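Local coordinates for protein uncharacterized HTH-type transcriptional regulator YydK (Bacillus subtilis subsp. subtilis, PDB 3BWG) that probably binds DNA through a winged helix-turn-helix domain of the GntR family and regulates transcription, with a UTRA domain that probably senses a small effector, at residues B[117-128]-B[140-151]. Residues are numbered along the deposited sequence; the frame is centred on the assembly and turned at random.
Sequences IGMDEDIYYVKR and EESYYTKSIVTY. With EDO (1,2-ethanediol), chain H.
Tyr124 and Tyr144, Val126 and Ser142, and Arg128 and Glu140 face each other as hydrogen-bonded pairs of an antiparallel beta hairpin, two neighbouring strands in the six-stranded sheet of the UTRA domain. Each pair exchanges two backbone bonds, and Lys146 N to Asp122 O (3.1 Å) prolongs the series past the strand end.

Charge pairing occurs on the face carrying Arg128 and Glu140. NE and NH2 of Arg128 both reach Glu140 OE2, at 2.9 and 3.2 Å, from the same face of the carboxylate, while Arg128 NH1 goes to the carbonyls of Val157 and His159.

Apolar contacts line both faces. Val126 CG1 meets Tyr144 CE2 at 3.6 Å. On the other face, Tyr125 and Tyr143 lie side by side, ring planes at 57°, and Ile123 CD1 abuts the edge of Tyr143. The Lys146 chain crosses the Tyr124 ring at a slant, CG 3.7 Å from CE1.

Among polar contacts, Val149 O lies at the Tyr124 ring edge, in its plane. Water bridges Glu121 OE1 and Ser147 OG beyond the strands. The Tyr125 ring, carried by a CG turned trans to the backbone N (chi1 169°), leans toward Glu141, and its OH donates to Glu141 OE1 in a bond modelled as very short, 2.5 Å, a length to be taken with caution, the ring perpendicular to the carboxylate; OE2 of that carboxylate accepts from 1,2-ethanediol O2.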
loop_
_atom_site.group_PDB
_atom_site.type_symbol
_atom_site.label_atom_id
_atom_site.label_comp_id
_atom_site.label_asym_id
_atom_site.label_seq_id
_atom_site.Cartn_x
_atom_site.Cartn_y
_atom_site.Cartn_z
ATOM N N ILE B 117 -10.286 -22.687 -4.993
ATOM C CA ILE B 117 -11.230 -23.773 -4.728
ATOM C C ILE B 117 -11.661 -24.516 -5.988
ATOM O O ILE B 117 -11.448 -24.056 -7.121
ATOM C CB ILE B 117 -12.472 -23.287 -3.969
ATOM C CG1 ILE B 117 -13.116 -22.077 -4.678
ATOM C CG2 ILE B 117 -12.101 -23.030 -2.506
ATOM C CD1 ILE B 117 -14.415 -21.606 -4.011
ATOM N N GLY B 118 -12.256 -25.683 -5.781
ATOM C CA GLY B 118 -12.896 -26.396 -6.888
ATOM C C GLY B 118 -14.136 -25.595 -7.276
ATOM O O GLY B 118 -14.709 -24.850 -6.440
HETATM N N MSE B 119 -14.560 -25.738 -8.529
HETATM C CA MSE B 119 -15.763 -25.032 -8.985
HETATM C C MSE B 119 -17.084 -25.594 -8.446
HETATM O O MSE B 119 -18.142 -24.944 -8.549
HETATM C CB MSE B 119 -15.766 -24.896 -10.503
HETATM C CG MSE B 119 -14.786 -23.827 -10.966
HETATM SE SE MSE B 119 -14.529 -24.024 -12.822
HETATM C CE MSE B 119 -16.429 -23.761 -13.335
ATOM N N ASP B 120 -17.019 -26.778 -7.837
ATOM C CA ASP B 120 -18.212 -27.322 -7.201
ATOM C C ASP B 120 -18.310 -26.971 -5.715
ATOM O O ASP B 120 -19.234 -27.434 -5.036
ATOM C CB ASP B 120 -18.345 -28.841 -7.435
ATOM C CG ASP B 120 -19.818 -29.310 -7.441
ATOM O OD1 ASP B 120 -20.738 -28.483 -7.640
ATOM O OD2 ASP B 120 -20.063 -30.520 -7.258
ATOM N N GLU B 121 -17.374 -26.158 -5.219
ATOM C CA GLU B 121 -17.421 -25.708 -3.831
ATOM C C GLU B 121 -18.343 -24.472 -3.713
ATOM O O GLU B 121 -18.210 -23.512 -4.490
ATOM C CB GLU B 121 -16.007 -25.404 -3.309
ATOM C CG GLU B 121 -15.049 -26.607 -3.207
ATOM C CD GLU B 121 -13.757 -26.280 -2.415
ATOM O OE1 GLU B 121 -13.845 -25.864 -1.221
ATOM O OE2 GLU B 121 -12.652 -26.425 -2.999
ATOM N N ASP B 122 -19.294 -24.508 -2.783
ATOM C CA ASP B 122 -20.215 -23.374 -2.592
ATOM C C ASP B 122 -19.500 -22.086 -2.154
ATOM O O ASP B 122 -18.562 -22.117 -1.341
ATOM C CB ASP B 122 -21.248 -23.703 -1.516
ATOM C CG ASP B 122 -22.265 -24.724 -1.962
ATOM O OD1 ASP B 122 -22.369 -24.983 -3.178
ATOM O OD2 ASP B 122 -22.987 -25.250 -1.089
ATOM N N ILE B 123 -19.913 -20.957 -2.705
ATOM C CA ILE B 123 -19.459 -19.672 -2.178
ATOM C C ILE B 123 -20.701 -18.888 -1.766
ATOM O O ILE B 123 -21.781 -19.181 -2.303
ATOM C CB ILE B 123 -18.538 -18.882 -3.174
ATOM C CG1 ILE B 123 -19.162 -18.672 -4.568
ATOM C CG2 ILE B 123 -17.213 -19.638 -3.362
ATOM C CD1 ILE B 123 -19.899 -17.342 -4.789
ATOM N N TYR B 124 -20.561 -17.962 -0.800
ATOM C CA TYR B 124 -21.513 -16.850 -0.651
ATOM C C TYR B 124 -21.193 -15.763 -1.647
ATOM O O TYR B 124 -20.039 -15.337 -1.736
ATOM C CB TYR B 124 -21.442 -16.205 0.718
ATOM C CG TYR B 124 -22.294 -16.898 1.700
ATOM C CD1 TYR B 124 -21.734 -17.748 2.661
ATOM C CD2 TYR B 124 -23.665 -16.769 1.635
ATOM C CE1 TYR B 124 -22.537 -18.411 3.566
ATOM C CE2 TYR B 124 -24.498 -17.452 2.523
ATOM C CZ TYR B 124 -23.935 -18.254 3.485
ATOM O OH TYR B 124 -24.766 -18.915 4.357
ATOM N N TYR B 125 -22.209 -15.284 -2.367
ATOM C CA TYR B 125 -21.986 -14.228 -3.336
ATOM C C TYR B 125 -22.635 -12.963 -2.858
ATOM O O TYR B 125 -23.804 -12.974 -2.505
ATOM C CB TYR B 125 -22.583 -14.626 -4.691
ATOM C CG TYR B 125 -22.658 -13.512 -5.709
ATOM C CD1 TYR B 125 -21.521 -13.140 -6.429
ATOM C CD2 TYR B 125 -23.873 -12.850 -5.986
ATOM C CE1 TYR B 125 -21.570 -12.138 -7.351
ATOM C CE2 TYR B 125 -23.931 -11.839 -6.946
ATOM C CZ TYR B 125 -22.760 -11.488 -7.612
ATOM O OH TYR B 125 -22.725 -10.510 -8.578
ATOM N N VAL B 126 -21.897 -11.861 -2.870
ATOM C CA VAL B 126 -22.521 -10.594 -2.517
ATOM C C VAL B 126 -22.334 -9.498 -3.552
ATOM O O VAL B 126 -21.270 -9.378 -4.169
ATOM C CB VAL B 126 -22.303 -10.154 -1.001
ATOM C CG1 VAL B 126 -21.555 -11.184 -0.197
ATOM C CG2 VAL B 126 -21.815 -8.707 -0.831
ATOM N N LYS B 127 -23.416 -8.785 -3.829
ATOM C CA LYS B 127 -23.386 -7.694 -4.765
ATOM C C LYS B 127 -23.974 -6.503 -3.988
ATOM O O LYS B 127 -25.098 -6.601 -3.458
ATOM C CB LYS B 127 -24.229 -8.030 -5.994
ATOM C CG LYS B 127 -24.201 -6.918 -7.049
ATOM C CD LYS B 127 -25.286 -7.038 -8.138
ATOM C CE LYS B 127 -24.843 -8.022 -9.221
ATOM N NZ LYS B 127 -25.920 -8.073 -10.277
ATOM N N ARG B 128 -23.210 -5.412 -3.870
ATOM C CA ARG B 128 -23.674 -4.277 -3.090
ATOM C C ARG B 128 -23.094 -2.945 -3.562
ATOM O O ARG B 128 -21.985 -2.870 -4.140
ATOM C CB ARG B 128 -23.456 -4.514 -1.579
ATOM C CG ARG B 128 -22.041 -4.367 -1.062
ATOM C CD ARG B 128 -21.906 -4.819 0.377
ATOM N NE ARG B 128 -20.481 -4.920 0.691
ATOM C CZ ARG B 128 -19.946 -4.907 1.906
ATOM N NH1 ARG B 128 -20.714 -4.810 2.986
ATOM N NH2 ARG B 128 -18.629 -4.994 2.026
ATOM N N GLU B 140 -19.601 -3.249 -5.644
ATOM C CA GLU B 140 -18.788 -4.400 -5.349
ATOM C C GLU B 140 -19.447 -5.761 -5.604
ATOM O O GLU B 140 -20.623 -5.967 -5.370
ATOM C CB GLU B 140 -18.292 -4.306 -3.898
ATOM C CG GLU B 140 -18.075 -5.648 -3.163
ATOM C CD GLU B 140 -17.844 -5.484 -1.660
ATOM O OE1 GLU B 140 -17.242 -6.362 -1.048
ATOM O OE2 GLU B 140 -18.226 -4.455 -1.088
ATOM N N GLU B 141 -18.643 -6.719 -6.037
ATOM C CA GLU B 141 -19.056 -8.096 -6.032
ATOM C C GLU B 141 -17.994 -8.785 -5.223
ATOM O O GLU B 141 -16.781 -8.578 -5.464
ATOM C CB GLU B 141 -19.050 -8.670 -7.454
ATOM C CG GLU B 141 -20.228 -8.259 -8.329
ATOM C CD GLU B 141 -20.136 -8.887 -9.735
ATOM O OE1 GLU B 141 -20.798 -9.924 -10.004
ATOM O OE2 GLU B 141 -19.372 -8.342 -10.563
ATOM N N SER B 142 -18.420 -9.583 -4.241
ATOM C CA SER B 142 -17.471 -10.425 -3.541
ATOM C C SER B 142 -17.920 -11.864 -3.388
ATOM O O SER B 142 -19.106 -12.186 -3.482
ATOM C CB SER B 142 -17.056 -9.822 -2.213
ATOM O OG SER B 142 -18.163 -9.236 -1.602
ATOM N N TYR B 143 -16.939 -12.732 -3.179
ATOM C CA TYR B 143 -17.178 -14.151 -3.143
ATOM C C TYR B 143 -16.461 -14.724 -1.957
ATOM O O TYR B 143 -15.272 -14.592 -1.846
ATOM C CB TYR B 143 -16.611 -14.804 -4.405
ATOM C CG TYR B 143 -16.993 -14.146 -5.713
ATOM C CD1 TYR B 143 -17.960 -14.717 -6.543
ATOM C CD2 TYR B 143 -16.344 -12.992 -6.146
ATOM C CE1 TYR B 143 -18.273 -14.138 -7.776
ATOM C CE2 TYR B 143 -16.658 -12.400 -7.345
ATOM C CZ TYR B 143 -17.625 -12.966 -8.158
ATOM O OH TYR B 143 -17.926 -12.369 -9.357
ATOM N N TYR B 144 -17.187 -15.434 -1.113
ATOM C CA TYR B 144 -16.628 -15.998 0.118
ATOM C C TYR B 144 -16.751 -17.481 0.104
ATOM O O TYR B 144 -17.830 -17.984 -0.116
ATOM C CB TYR B 144 -17.409 -15.466 1.325
ATOM C CG TYR B 144 -17.328 -13.986 1.424
ATOM C CD1 TYR B 144 -16.435 -13.356 2.314
ATOM C CD2 TYR B 144 -18.129 -13.200 0.625
ATOM C CE1 TYR B 144 -16.369 -11.962 2.370
ATOM C CE2 TYR B 144 -18.077 -11.841 0.669
ATOM C CZ TYR B 144 -17.209 -11.229 1.531
ATOM O OH TYR B 144 -17.215 -9.860 1.510
ATOM N N THR B 145 -15.656 -18.177 0.386
ATOM C CA THR B 145 -15.668 -19.657 0.486
ATOM C C THR B 145 -16.577 -20.063 1.614
ATOM O O THR B 145 -16.314 -19.714 2.728
ATOM C CB THR B 145 -14.255 -20.228 0.710
ATOM O OG1 THR B 145 -13.385 -19.737 -0.325
ATOM C CG2 THR B 145 -14.266 -21.763 0.647
ATOM N N LYS B 146 -17.659 -20.764 1.308
ATOM C CA LYS B 146 -18.709 -21.089 2.281
ATOM C C LYS B 146 -18.267 -22.049 3.415
ATOM O O LYS B 146 -18.740 -21.952 4.545
ATOM C CB LYS B 146 -19.960 -21.624 1.552
ATOM C CG LYS B 146 -21.170 -21.649 2.443
ATOM C CD LYS B 146 -22.445 -21.809 1.717
ATOM C CE LYS B 146 -23.569 -22.090 2.685
ATOM N NZ LYS B 146 -23.474 -23.454 3.319
ATOM N N SER B 147 -17.331 -22.955 3.130
ATOM C CA SER B 147 -16.877 -23.882 4.161
ATOM C C SER B 147 -15.975 -23.148 5.158
ATOM O O SER B 147 -15.728 -23.634 6.249
ATOM C CB SER B 147 -16.186 -25.089 3.547
ATOM O OG SER B 147 -15.055 -24.701 2.800
ATOM N N ILE B 148 -15.519 -21.953 4.775
ATOM C CA ILE B 148 -14.829 -21.039 5.703
ATOM C C ILE B 148 -15.827 -20.038 6.354
ATOM O O ILE B 148 -15.949 -19.975 7.560
ATOM C CB ILE B 148 -13.685 -20.269 4.998
ATOM C CG1 ILE B 148 -12.686 -21.282 4.386
ATOM C CG2 ILE B 148 -13.011 -19.294 6.033
ATOM C CD1 ILE B 148 -11.481 -20.665 3.638
ATOM N N VAL B 149 -16.519 -19.251 5.536
ATOM C CA VAL B 149 -17.484 -18.240 6.033
ATOM C C VAL B 149 -18.838 -18.906 5.973
ATOM O O VAL B 149 -19.497 -18.942 4.921
ATOM C CB VAL B 149 -17.461 -16.989 5.153
ATOM C CG1 VAL B 149 -18.417 -15.962 5.695
ATOM C CG2 VAL B 149 -16.001 -16.444 5.020
ATOM N N THR B 150 -19.211 -19.516 7.077
ATOM C CA THR B 150 -20.167 -20.608 6.982
ATOM C C THR B 150 -21.606 -20.123 6.843
ATOM O O THR B 150 -22.450 -20.856 6.316
ATOM C CB THR B 150 -20.044 -21.600 8.147
ATOM O OG1 THR B 150 -19.892 -20.863 9.359
ATOM C CG2 THR B 150 -18.843 -22.560 7.936
ATOM N N TYR B 151 -21.870 -18.919 7.354
ATOM C CA TYR B 151 -23.172 -18.276 7.207
ATOM C C TYR B 151 -23.036 -16.753 7.094
ATOM O O TYR B 151 -22.205 -16.136 7.764
ATOM C CB TYR B 151 -24.101 -18.652 8.365
ATOM C CG TYR B 151 -25.524 -18.132 8.192
ATOM C CD1 TYR B 151 -26.411 -18.716 7.256
ATOM C CD2 TYR B 151 -25.973 -17.036 8.932
ATOM C CE1 TYR B 151 -27.724 -18.219 7.103
ATOM C CE2 TYR B 151 -27.267 -16.546 8.807
ATOM C CZ TYR B 151 -28.129 -17.118 7.895
ATOM O OH TYR B 151 -29.402 -16.601 7.785
HETATM C C1 EDO H . -17.009 -4.365 -9.571
HETATM O O1 EDO H . -17.075 -3.513 -10.709
HETATM C C2 EDO H . -18.128 -5.371 -9.695
HETATM O O2 EDO H . -17.741 -6.304 -10.712
HETATM O O HOH W 1 -15.807 -25.599 0.245
HETATM O O HOH W 2 -17.931 -24.236 0.424
#